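Local coordinates for 5-ketofructose reductase (Gluconobacter sp., PDB 7COK), which probably catalyses the nicotinamide-cofactor-dependent reduction of 5-ketofructose to fructose as a member of the shikimate dehydrogenase family, at residues A[150-155]-A[175-180]; A[194-199]-A[222-227]; A[7-12]-A[34-39]; A[113-118]-A[249-254]. One frame throughout, in Å; residues are numbered along the deposited sequence.

Contact 1: residues A[150-155]-A[175-180]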
loop_
_atom_site.group_PDB
_atom_site.type_symbol
_atom_site.label_atom_id
_atom_site.label_comp_id
_atom_site.label_asym_id
_atom_site.label_seq_id
_atom_site.Cartn_x
_atom_site.Cartn_y
_atom_site.Cartn_z
ATOM N N HIS A 150 39.544 -14.057 -8.962
ATOM C CA HIS A 150 39.731 -13.520 -10.297
ATOM C C HIS A 150 38.414 -13.462 -11.037
ATOM O O HIS A 150 37.669 -14.447 -11.067
ATOM C CB HIS A 150 40.736 -14.383 -11.079
ATOM C CG HIS A 150 41.230 -13.730 -12.325
ATOM N ND1 HIS A 150 40.519 -13.753 -13.503
ATOM C CD2 HIS A 150 42.347 -13.001 -12.571
ATOM C CE1 HIS A 150 41.172 -13.064 -14.423
ATOM N NE2 HIS A 150 42.291 -12.610 -13.887
ATOM N N ILE A 151 38.128 -12.291 -11.607
ATOM C CA ILE A 151 36.863 -12.071 -12.300
ATOM C C ILE A 151 37.158 -11.489 -13.664
ATOM O O ILE A 151 37.766 -10.420 -13.771
ATOM C CB ILE A 151 35.883 -11.168 -11.508
ATOM C CG1 ILE A 151 35.570 -11.776 -10.136
ATOM C CG2 ILE A 151 34.564 -10.989 -12.279
ATOM C CD1 ILE A 151 35.008 -10.799 -9.116
ATOM N N THR A 152 36.693 -12.189 -14.686
ATOM C CA THR A 152 36.870 -11.781 -16.087
ATOM C C THR A 152 35.499 -11.337 -16.570
ATOM O O THR A 152 34.529 -12.094 -16.431
ATOM C CB THR A 152 37.409 -12.925 -16.986
ATOM O OG1 THR A 152 38.693 -13.355 -16.525
ATOM C CG2 THR A 152 37.568 -12.446 -18.447
ATOM N N ILE A 153 35.409 -10.117 -17.103
ATOM C CA ILE A 153 34.155 -9.581 -17.621
ATOM C C ILE A 153 34.296 -9.505 -19.136
ATOM O O ILE A 153 35.277 -8.955 -19.631
ATOM C CB ILE A 153 33.792 -8.203 -17.012
ATOM C CG1 ILE A 153 33.760 -8.287 -15.478
ATOM C CG2 ILE A 153 32.427 -7.762 -17.502
ATOM C CD1 ILE A 153 35.069 -7.947 -14.791
ATOM N N VAL A 154 33.361 -10.125 -19.841
ATOM C CA VAL A 154 33.420 -10.319 -21.298
ATOM C C VAL A 154 32.274 -9.525 -21.909
ATOM O O VAL A 154 31.108 -9.648 -21.517
ATOM C CB VAL A 154 33.358 -11.836 -21.700
ATOM C CG1 VAL A 154 33.600 -12.043 -23.188
ATOM C CG2 VAL A 154 34.402 -12.640 -20.955
ATOM N N ASN A 155 32.615 -8.619 -22.823
ATOM C CA ASN A 155 31.609 -7.756 -23.424
ATOM C C ASN A 155 32.046 -7.335 -24.819
ATOM O O ASN A 155 33.232 -7.154 -25.063
ATOM C CB ASN A 155 31.417 -6.505 -22.549
ATOM C CG ASN A 155 30.061 -5.844 -22.749
ATOM O OD1 ASN A 155 29.013 -6.479 -22.638
ATOM N ND2 ASN A 155 30.079 -4.541 -23.043
ATOM N N THR A 175 41.155 -9.802 -8.287
ATOM C CA THR A 175 41.690 -9.322 -9.562
ATOM C C THR A 175 40.578 -9.289 -10.599
ATOM O O THR A 175 39.860 -10.270 -10.771
ATOM C CB THR A 175 42.860 -10.205 -10.038
ATOM O OG1 THR A 175 43.894 -10.167 -9.040
ATOM C CG2 THR A 175 43.420 -9.703 -11.370
ATOM N N GLY A 176 40.426 -8.147 -11.259
ATOM C CA GLY A 176 39.479 -7.988 -12.364
ATOM C C GLY A 176 40.176 -7.842 -13.693
ATOM O O GLY A 176 41.218 -7.193 -13.781
ATOM N N GLU A 177 39.589 -8.436 -14.730
ATOM C CA GLU A 177 40.137 -8.442 -16.090
ATOM C C GLU A 177 38.986 -8.272 -17.067
ATOM O O GLU A 177 37.911 -8.862 -16.879
ATOM C CB GLU A 177 40.809 -9.785 -16.364
ATOM C CG GLU A 177 41.576 -9.860 -17.684
ATOM C CD GLU A 177 41.977 -11.275 -18.055
ATOM O OE1 GLU A 177 42.278 -11.521 -19.235
ATOM O OE2 GLU A 177 42.009 -12.154 -17.174
ATOM N N ALA A 178 39.202 -7.468 -18.105
ATOM C CA ALA A 178 38.227 -7.293 -19.182
ATOM C C ALA A 178 38.685 -7.945 -20.473
ATOM O O ALA A 178 39.870 -7.921 -20.810
ATOM C CB ALA A 178 37.980 -5.813 -19.431
ATOM N N GLN A 179 37.738 -8.528 -21.199
ATOM C CA GLN A 179 38.031 -9.141 -22.501
ATOM C C GLN A 179 36.950 -8.772 -23.495
ATOM O O GLN A 179 35.749 -8.869 -23.197
ATOM C CB GLN A 179 38.149 -10.676 -22.402
ATOM C CG GLN A 179 39.375 -11.165 -21.642
ATOM C CD GLN A 179 40.687 -11.030 -22.420
ATOM O OE1 GLN A 179 40.705 -10.974 -23.655
ATOM N NE2 GLN A 179 41.797 -11.006 -21.689
ATOM N N ALA A 180 37.363 -8.348 -24.685
ATOM C CA ALA A 180 36.424 -8.082 -25.766
ATOM C C ALA A 180 35.839 -9.407 -26.210
ATOM O O ALA A 180 36.548 -10.435 -26.241
ATOM C CB ALA A 180 37.129 -7.386 -26.932
#
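E177 meets H150 and T152 with its side chain and grips I151 and I153 with its backbone. Its N gives a hydrogen bond to I151 O (2.9 Å), and its O receives one from I153 N (2.8 Å), the alternating ladder of parallel strands. With CG anti to the backbone N (chi1 -173°), the extended chain runs beside T152 and brings OE2 to the edge of the H150 ring, 3.0 Å from CE1 and near the ring plane. The carboxylate stands steeply against that ring, their planes 77° apart; NE2 is close to OE2 but poorly directed, so the approach is polar without being a hydrogen bond. The other oxygen, OE1, accepts from Q179 NE2 on its anti side (2.6 Å), which helps to fix the rotation of the acid. T175 meets the same histidine: its O lies over one ring face, offset toward the rim, its CG2 reaches H150 CD2 at 3.7 Å, and its O accepts from I151 N. On the other side of the sheet, A178 and I153 pack on A161 of helix 158-171. The two strands and this helix form a beta-alpha-beta crossover at one margin of the parallel sheet of a Rossmann-type domain.

Contact 2: residues A[194-199]-A[222-227]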
loop_
_atom_site.group_PDB
_atom_site.type_symbol
_atom_site.label_atom_id
_atom_site.label_comp_id
_atom_site.label_asym_id
_atom_site.label_seq_id
_atom_site.Cartn_x
_atom_site.Cartn_y
_atom_site.Cartn_z
ATOM N N LEU A 194 30.965 -19.853 -14.561
ATOM C CA LEU A 194 30.559 -19.070 -15.728
ATOM C C LEU A 194 29.148 -18.526 -15.529
ATOM O O LEU A 194 28.228 -19.279 -15.244
ATOM C CB LEU A 194 30.632 -19.926 -16.991
ATOM C CG LEU A 194 30.106 -19.308 -18.290
ATOM C CD1 LEU A 194 31.002 -18.152 -18.711
ATOM C CD2 LEU A 194 30.098 -20.326 -19.419
ATOM N N ILE A 195 28.979 -17.216 -15.687
ATOM C CA ILE A 195 27.704 -16.572 -15.451
ATOM C C ILE A 195 27.274 -15.790 -16.674
ATOM O O ILE A 195 28.016 -14.909 -17.138
ATOM C CB ILE A 195 27.798 -15.556 -14.280
ATOM C CG1 ILE A 195 28.442 -16.181 -13.031
ATOM C CG2 ILE A 195 26.417 -14.987 -13.969
ATOM C CD1 ILE A 195 28.929 -15.156 -12.034
ATOM N N ASN A 196 26.086 -16.083 -17.202
ATOM C CA ASN A 196 25.510 -15.213 -18.199
ATOM C C ASN A 196 24.771 -14.050 -17.558
ATOM O O ASN A 196 23.754 -14.261 -16.891
ATOM C CB ASN A 196 24.537 -15.950 -19.099
ATOM C CG ASN A 196 23.854 -15.000 -20.039
ATOM O OD1 ASN A 196 24.524 -14.288 -20.774
ATOM N ND2 ASN A 196 22.546 -14.878 -19.923
ATOM N N ALA A 197 25.219 -12.822 -17.836
ATOM C CA ALA A 197 24.517 -11.618 -17.386
ATOM C C ALA A 197 23.947 -10.821 -18.565
ATOM O O ALA A 197 23.582 -9.655 -18.422
ATOM C CB ALA A 197 25.463 -10.783 -16.539
ATOM N N THR A 198 23.859 -11.467 -19.720
ATOM C CA THR A 198 23.242 -10.847 -20.898
ATOM C C THR A 198 21.753 -11.136 -20.907
ATOM O O THR A 198 21.250 -11.958 -20.125
ATOM C CB THR A 198 23.859 -11.321 -22.248
ATOM O OG1 THR A 198 23.389 -12.644 -22.565
ATOM C CG2 THR A 198 25.409 -11.251 -22.228
ATOM N N SER A 199 21.041 -10.483 -21.809
ATOM C CA SER A 199 19.646 -10.850 -22.049
ATOM C C SER A 199 19.483 -11.812 -23.220
ATOM O O SER A 199 18.361 -12.027 -23.669
ATOM C CB SER A 199 18.778 -9.605 -22.239
ATOM O OG SER A 199 18.724 -8.848 -21.055
ATOM N N VAL A 222 27.726 -23.282 -13.871
ATOM C CA VAL A 222 27.205 -22.417 -14.931
ATOM C C VAL A 222 25.890 -21.802 -14.445
ATOM O O VAL A 222 24.967 -22.506 -14.051
ATOM C CB VAL A 222 27.010 -23.193 -16.253
ATOM C CG1 VAL A 222 26.586 -22.250 -17.351
ATOM C CG2 VAL A 222 28.277 -23.915 -16.684
ATOM N N ALA A 223 25.815 -20.472 -14.487
ATOM C CA ALA A 223 24.657 -19.727 -13.968
ATOM C C ALA A 223 24.133 -18.768 -15.033
ATOM O O ALA A 223 24.894 -18.289 -15.886
ATOM C CB ALA A 223 25.057 -18.973 -12.719
ATOM N N ASP A 224 22.858 -18.461 -14.945
ATOM C CA ASP A 224 22.215 -17.546 -15.866
ATOM C C ASP A 224 21.262 -16.647 -15.098
ATOM O O ASP A 224 20.413 -17.116 -14.359
ATOM C CB ASP A 224 21.448 -18.340 -16.921
ATOM C CG ASP A 224 21.102 -17.526 -18.149
ATOM O OD1 ASP A 224 21.071 -16.271 -18.126
ATOM O OD2 ASP A 224 20.871 -18.148 -19.185
ATOM N N VAL A 225 21.408 -15.333 -15.272
ATOM C CA VAL A 225 20.505 -14.357 -14.620
ATOM C C VAL A 225 19.089 -14.306 -15.207
ATOM O O VAL A 225 18.153 -13.833 -14.547
ATOM C CB VAL A 225 21.093 -12.917 -14.584
ATOM C CG1 VAL A 225 22.497 -12.923 -13.984
ATOM C CG2 VAL A 225 21.086 -12.266 -15.970
ATOM N N ILE A 226 18.932 -14.776 -16.447
ATOM C CA ILE A 226 17.616 -14.779 -17.092
ATOM C C ILE A 226 16.601 -15.626 -16.297
ATOM O O ILE A 226 16.859 -16.782 -16.025
ATOM C CB ILE A 226 17.755 -15.264 -18.552
ATOM C CG1 ILE A 226 18.495 -14.204 -19.399
ATOM C CG2 ILE A 226 16.393 -15.624 -19.145
ATOM C CD1 ILE A 226 19.020 -14.724 -20.727
ATOM N N PRO A 227 15.466 -15.034 -15.888
ATOM C CA PRO A 227 14.487 -15.822 -15.101
ATOM C C PRO A 227 13.390 -16.496 -15.917
ATOM O O PRO A 227 12.659 -17.345 -15.397
ATOM C CB PRO A 227 13.876 -14.776 -14.174
ATOM C CG PRO A 227 14.004 -13.469 -14.921
ATOM C CD PRO A 227 15.147 -13.588 -15.895
#
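Main-chain hydrogen bonds join L194, N196, A223 and V225 in parallel register: A223 N gives to L194 O, N196 N to A223 O, and V225 N, almost straight (174°), to N196 O. Polar side chains meet at the last bridge pair. N196 and D224 lie side by side, CG of N196 being anti to its backbone N (chi1 175°), and ND2 points at D224 OD1 (2.7 Å) within its own amide plane but from above the carboxylate plane, the two planes 87° apart. I226 N reaches the same OD1 from the opposite face (3.1 Å), closing an Asx turn. A second Asx turn forms at N196, whose OD1 accepts T198 N from above and T198 OG1 in the carbonyl plane (2.7 Å). Putting an alanine at N196 would probably leave D224 OD1 without one of its two donors and set the T198 turn free. Apolar pairs are loose: I195 CG2 with A223 CB and V225 CG1. Carbonyl oxygens meet carbon more closely, V225 methyls round N196 O and I226 CD1 on T198 O (3.6 Å). With D224 OD2 held by T232, the buried acid is bonded through both oxygens, which probably offsets the cost of burying its charge.

Contact 3: residues A[7-12]-A[34-39]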
loop_
_atom_site.group_PDB
_atom_site.type_symbol
_atom_site.label_atom_id
_atom_site.label_comp_id
_atom_site.label_asym_id
_atom_site.label_seq_id
_atom_site.Cartn_x
_atom_site.Cartn_y
_atom_site.Cartn_z
ATOM N N ARG A 7 -4.188 -3.151 10.628
ATOM C CA ARG A 7 -2.956 -2.537 10.177
ATOM C C ARG A 7 -1.959 -3.586 9.718
ATOM O O ARG A 7 -1.321 -4.243 10.553
ATOM C CB ARG A 7 -2.348 -1.671 11.260
ATOM C CG ARG A 7 -1.101 -0.982 10.767
ATOM C CD ARG A 7 -0.335 -0.360 11.903
ATOM N NE ARG A 7 0.790 0.385 11.351
ATOM C CZ ARG A 7 1.618 1.161 12.049
ATOM N NH1 ARG A 7 1.468 1.335 13.356
ATOM N NH2 ARG A 7 2.591 1.807 11.412
ATOM N N SER A 8 -1.855 -3.749 8.395
ATOM C CA SER A 8 -0.837 -4.627 7.794
ATOM C C SER A 8 0.519 -3.943 7.757
ATOM O O SER A 8 0.594 -2.726 7.625
ATOM C CB SER A 8 -1.232 -5.001 6.364
ATOM O OG SER A 8 -2.554 -5.516 6.293
ATOM N N ILE A 9 1.585 -4.727 7.844
ATOM C CA ILE A 9 2.953 -4.242 7.644
ATOM C C ILE A 9 3.040 -3.848 6.168
ATOM O O ILE A 9 2.561 -4.593 5.291
ATOM C CB ILE A 9 4.000 -5.341 7.976
ATOM C CG1 ILE A 9 3.955 -5.756 9.466
ATOM C CG2 ILE A 9 5.393 -4.905 7.510
ATOM C CD1 ILE A 9 4.613 -7.085 9.810
ATOM N N LEU A 10 3.616 -2.671 5.886
ATOM C CA LEU A 10 3.664 -2.165 4.518
ATOM C C LEU A 10 5.080 -2.170 3.992
ATOM O O LEU A 10 6.013 -1.723 4.663
ATOM C CB LEU A 10 3.085 -0.748 4.437
ATOM C CG LEU A 10 1.610 -0.653 4.877
ATOM C CD1 LEU A 10 1.178 0.803 4.918
ATOM C CD2 LEU A 10 0.709 -1.492 3.958
ATOM N N THR A 11 5.214 -2.719 2.791
ATOM C CA THR A 11 6.418 -2.723 1.983
ATOM C C THR A 11 5.949 -2.422 0.555
ATOM O O THR A 11 4.733 -2.360 0.301
ATOM C CB THR A 11 7.130 -4.107 2.020
ATOM O OG1 THR A 11 6.269 -5.135 1.488
ATOM C CG2 THR A 11 7.563 -4.490 3.428
ATOM N N GLY A 12 6.879 -2.218 -0.385
ATOM C CA GLY A 12 6.469 -2.092 -1.774
ATOM C C GLY A 12 7.618 -1.714 -2.666
ATOM O O GLY A 12 8.772 -2.007 -2.341
ATOM N N ALA A 34 3.606 -17.620 4.989
ATOM C CA ALA A 34 4.145 -17.431 6.363
ATOM C C ALA A 34 3.068 -17.030 7.360
ATOM O O ALA A 34 3.320 -17.039 8.563
ATOM C CB ALA A 34 5.271 -16.395 6.381
ATOM N N GLY A 35 1.897 -16.671 6.843
ATOM C CA GLY A 35 0.790 -16.149 7.662
ATOM C C GLY A 35 1.094 -14.759 8.189
ATOM O O GLY A 35 0.598 -14.364 9.256
ATOM N N LEU A 36 1.888 -14.008 7.424
ATOM C CA LEU A 36 2.341 -12.686 7.836
ATOM C C LEU A 36 1.358 -11.690 7.288
ATOM O O LEU A 36 1.015 -11.727 6.087
ATOM C CB LEU A 36 3.743 -12.419 7.276
ATOM C CG LEU A 36 4.911 -11.960 8.152
ATOM C CD1 LEU A 36 5.946 -11.259 7.270
ATOM C CD2 LEU A 36 4.491 -11.067 9.302
ATOM N N ASP A 37 0.866 -10.813 8.162
ATOM C CA ASP A 37 -0.027 -9.752 7.722
ATOM C C ASP A 37 0.819 -8.590 7.195
ATOM O O ASP A 37 1.060 -7.592 7.873
ATOM C CB ASP A 37 -0.992 -9.314 8.812
ATOM C CG ASP A 37 -1.902 -8.183 8.357
ATOM O OD1 ASP A 37 -2.065 -8.001 7.119
ATOM O OD2 ASP A 37 -2.451 -7.468 9.229
ATOM N N ALA A 38 1.280 -8.772 5.969
ATOM C CA ALA A 38 2.170 -7.815 5.304
ATOM C C ALA A 38 1.694 -7.684 3.870
ATOM O O ALA A 38 1.094 -8.610 3.312
ATOM C CB ALA A 38 3.633 -8.274 5.368
ATOM N N ARG A 39 1.947 -6.511 3.278
ATOM C CA ARG A 39 1.544 -6.217 1.909
ATOM C C ARG A 39 2.728 -5.624 1.173
ATOM O O ARG A 39 3.569 -4.982 1.763
ATOM C CB ARG A 39 0.403 -5.212 1.921
ATOM C CG ARG A 39 -0.822 -5.674 2.704
ATOM C CD ARG A 39 -1.943 -4.667 2.623
ATOM N NE ARG A 39 -2.600 -4.802 1.329
ATOM C CZ ARG A 39 -3.707 -4.168 0.973
ATOM N NH1 ARG A 39 -4.302 -3.321 1.805
ATOM N NH2 ARG A 39 -4.202 -4.390 -0.227
#
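I9 pairs in parallel with A38, and L10 with R39, where strands 9-15 and 38-44 begin; the touching parts run 69° apart, and the bonds from I9 N to D37 O (2.9 Å) and from R39 N to I9 O (2.8 Å) start the ladder. The carbonyl of R39 carries two donors from one residue, T11 N at 3.0 Å and T11 OG1 at 2.7 Å, the hydroxyl tilted out of the carbonyl plane. T11 OG1 sits between its N and carbonyl carbon (chi1 61°), which turns it to this acceptor; Y31 is its second partner. At the other end S8 OG bonds to D37 OD1 (2.7 Å) on the syn side of the carboxylate, and S8 CB rests on R39 CG (3.7 Å). On the opposite face I9 sets CB against A38 CB and CD1 across L36 CD2 (4.0 Å). The guanidinium of R39 leads to the second subunit, with a salt bridge to E28 and hydrogen bond to Y40 O there. The contact pairs the starts of both strands of a beta-alpha-beta unit, with Y31 of helix 23-34 touching L36 and A38, L264 of helix 248-264 against I9 and L36, and V63 bonded to L10.

Contact 4: residues A[113-118]-A[249-254]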
loop_
_atom_site.group_PDB
_atom_site.type_symbol
_atom_site.label_atom_id
_atom_site.label_comp_id
_atom_site.label_asym_id
_atom_site.label_seq_id
_atom_site.Cartn_x
_atom_site.Cartn_y
_atom_site.Cartn_z
ATOM N N LEU A 113 24.614 -14.860 -5.595
ATOM C CA LEU A 113 25.499 -15.356 -4.560
ATOM C C LEU A 113 24.838 -16.400 -3.667
ATOM O O LEU A 113 25.445 -17.434 -3.396
ATOM C CB LEU A 113 26.137 -14.207 -3.785
ATOM C CG LEU A 113 27.368 -14.510 -2.958
ATOM C CD1 LEU A 113 28.558 -14.800 -3.876
ATOM C CD2 LEU A 113 27.715 -13.370 -2.006
ATOM N N ALA A 114 23.584 -16.173 -3.261
ATOM C CA ALA A 114 22.858 -17.186 -2.486
ATOM C C ALA A 114 22.664 -18.467 -3.292
ATOM O O ALA A 114 22.884 -19.560 -2.779
ATOM C CB ALA A 114 21.523 -16.647 -2.008
ATOM N N SER A 115 22.274 -18.358 -4.561
ATOM C CA SER A 115 22.183 -19.552 -5.411
ATOM C C SER A 115 23.528 -20.288 -5.501
ATOM O O SER A 115 23.583 -21.521 -5.373
ATOM C CB SER A 115 21.706 -19.178 -6.809
ATOM O OG SER A 115 20.319 -18.787 -6.801
ATOM N N LEU A 116 24.608 -19.519 -5.703
ATOM C CA LEU A 116 25.967 -20.078 -5.819
ATOM C C LEU A 116 26.332 -20.885 -4.575
ATOM O O LEU A 116 26.821 -22.017 -4.681
ATOM C CB LEU A 116 27.010 -18.972 -6.061
ATOM C CG LEU A 116 28.423 -19.522 -6.331
ATOM C CD1 LEU A 116 28.493 -20.323 -7.624
ATOM C CD2 LEU A 116 29.464 -18.415 -6.287
ATOM N N LYS A 117 26.060 -20.303 -3.410
ATOM C CA LYS A 117 26.415 -20.904 -2.127
ATOM C C LYS A 117 25.741 -22.256 -1.866
ATOM O O LYS A 117 26.246 -23.047 -1.052
ATOM C CB LYS A 117 26.174 -19.913 -0.996
ATOM C CG LYS A 117 27.279 -18.863 -0.931
ATOM C CD LYS A 117 27.010 -17.754 0.064
ATOM C CE LYS A 117 28.243 -16.904 0.286
ATOM N NZ LYS A 117 28.040 -15.951 1.413
ATOM N N THR A 118 24.644 -22.550 -2.571
ATOM C CA THR A 118 24.044 -23.899 -2.489
ATOM C C THR A 118 24.916 -24.976 -3.125
ATOM O O THR A 118 24.702 -26.174 -2.875
ATOM C CB THR A 118 22.618 -24.000 -3.099
ATOM O OG1 THR A 118 22.670 -23.772 -4.502
ATOM C CG2 THR A 118 21.656 -23.003 -2.455
ATOM N N LEU A 249 15.565 -17.703 -12.203
ATOM C CA LEU A 249 14.307 -17.613 -11.434
ATOM C C LEU A 249 14.634 -17.853 -9.963
ATOM O O LEU A 249 14.207 -17.073 -9.107
ATOM C CB LEU A 249 13.263 -18.581 -12.017
ATOM C CG LEU A 249 11.827 -18.579 -11.491
ATOM C CD1 LEU A 249 10.922 -19.238 -12.519
ATOM C CD2 LEU A 249 11.688 -19.320 -10.181
ATOM N N GLY A 250 15.441 -18.877 -9.674
ATOM C CA GLY A 250 15.916 -19.100 -8.310
ATOM C C GLY A 250 16.620 -17.871 -7.739
ATOM O O GLY A 250 16.542 -17.571 -6.546
ATOM N N MET A 251 17.351 -17.164 -8.596
ATOM C CA MET A 251 18.095 -15.983 -8.139
ATOM C C MET A 251 17.151 -14.846 -7.761
ATOM O O MET A 251 17.344 -14.168 -6.741
ATOM C CB MET A 251 19.068 -15.516 -9.218
ATOM C CG MET A 251 20.166 -16.487 -9.548
ATOM S SD MET A 251 21.243 -15.736 -10.785
ATOM C CE MET A 251 21.959 -17.209 -11.522
ATOM N N LEU A 252 16.124 -14.635 -8.578
ATOM C CA LEU A 252 15.083 -13.674 -8.248
ATOM C C LEU A 252 14.387 -14.028 -6.932
ATOM O O LEU A 252 14.155 -13.154 -6.097
ATOM C CB LEU A 252 14.063 -13.615 -9.379
ATOM C CG LEU A 252 14.148 -12.569 -10.476
ATOM C CD1 LEU A 252 12.859 -12.666 -11.272
ATOM C CD2 LEU A 252 14.349 -11.160 -9.934
ATOM N N VAL A 253 14.069 -15.305 -6.738
ATOM C CA VAL A 253 13.477 -15.738 -5.482
ATOM C C VAL A 253 14.398 -15.413 -4.313
ATOM O O VAL A 253 13.960 -14.828 -3.313
ATOM C CB VAL A 253 13.097 -17.228 -5.548
ATOM C CG1 VAL A 253 12.684 -17.756 -4.178
ATOM C CG2 VAL A 253 11.962 -17.418 -6.541
ATOM N N ASN A 254 15.675 -15.750 -4.457
ATOM C CA ASN A 254 16.651 -15.442 -3.404
ATOM C C ASN A 254 16.750 -13.968 -3.087
ATOM O O ASN A 254 16.921 -13.594 -1.932
ATOM C CB ASN A 254 18.032 -16.019 -3.723
ATOM C CG ASN A 254 18.077 -17.522 -3.556
ATOM O OD1 ASN A 254 17.364 -18.080 -2.709
ATOM N ND2 ASN A 254 18.923 -18.192 -4.337
#
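S115 OG and N254 CG both lie beside their own backbone N and anti to the carbonyl carbon (chi1 near -70° in each), and this brings the serine hydroxyl and the asparagine amide toward each other between the two helices. N254 ND2 stands 2.9 Å from S115 OG and gives it a hydrogen bond, but a weak one, bent to 120° at the hydrogen. The amide nitrogen also lies close to S115 N, where two donors face each other and no bond forms. Beside this polar meeting A114 sets its CB against the asparagine, 3.8 Å from ND2. M251, one turn back along its helix, runs past the hydroxyl and touches OG with CG (3.6 Å). G250 has no side chain to add and presents its backbone to S115 OG (3.9 Å from its C). The axes approach to 9.0 Å and cross at 113°. Helix 110-117 leads from the mixed sheet of the substrate-binding domain into the Rossmann-type domain, and helix 248-264 leads back from it, so the crossing joins the two interdomain connections of the shikimate dehydrogenase fold. With a leucine in place of N254, which has no N-H to give, S115 OG would probably be left facing a methyl group in place of its weak donor. S115 OG has a further weak bond to G111 O within its own helix. S115 O, in turn, accepts from both T118 N and T118 OG1, the latter at 2.6 Å and in the carbonyl plane.

How the contacts relate
Contacts 1 and 2 lie in the same parallel sheet, centres about 15 Å apart; strand 126-130 runs between 150-155 and 193-196. Contact 3 belongs to the other domain, its centre about 42 Å from that of contact 1 and about 32 Å from contact 2. Contact 4 lies between, about 24 Å from contact 3 by centres, and about 12 Å from contact 2, which it touches: M251 CE packs on A223 CB (3.8 Å), and P227 CB meets L252 CD1 (3.7 Å). Contacts 1 and 2 are nested in the chain loop that contact 4 closes. N155 and T198 touch a glycine-rich turn of Rossmann type, consistent with a cofactor site in this ligand-free structure.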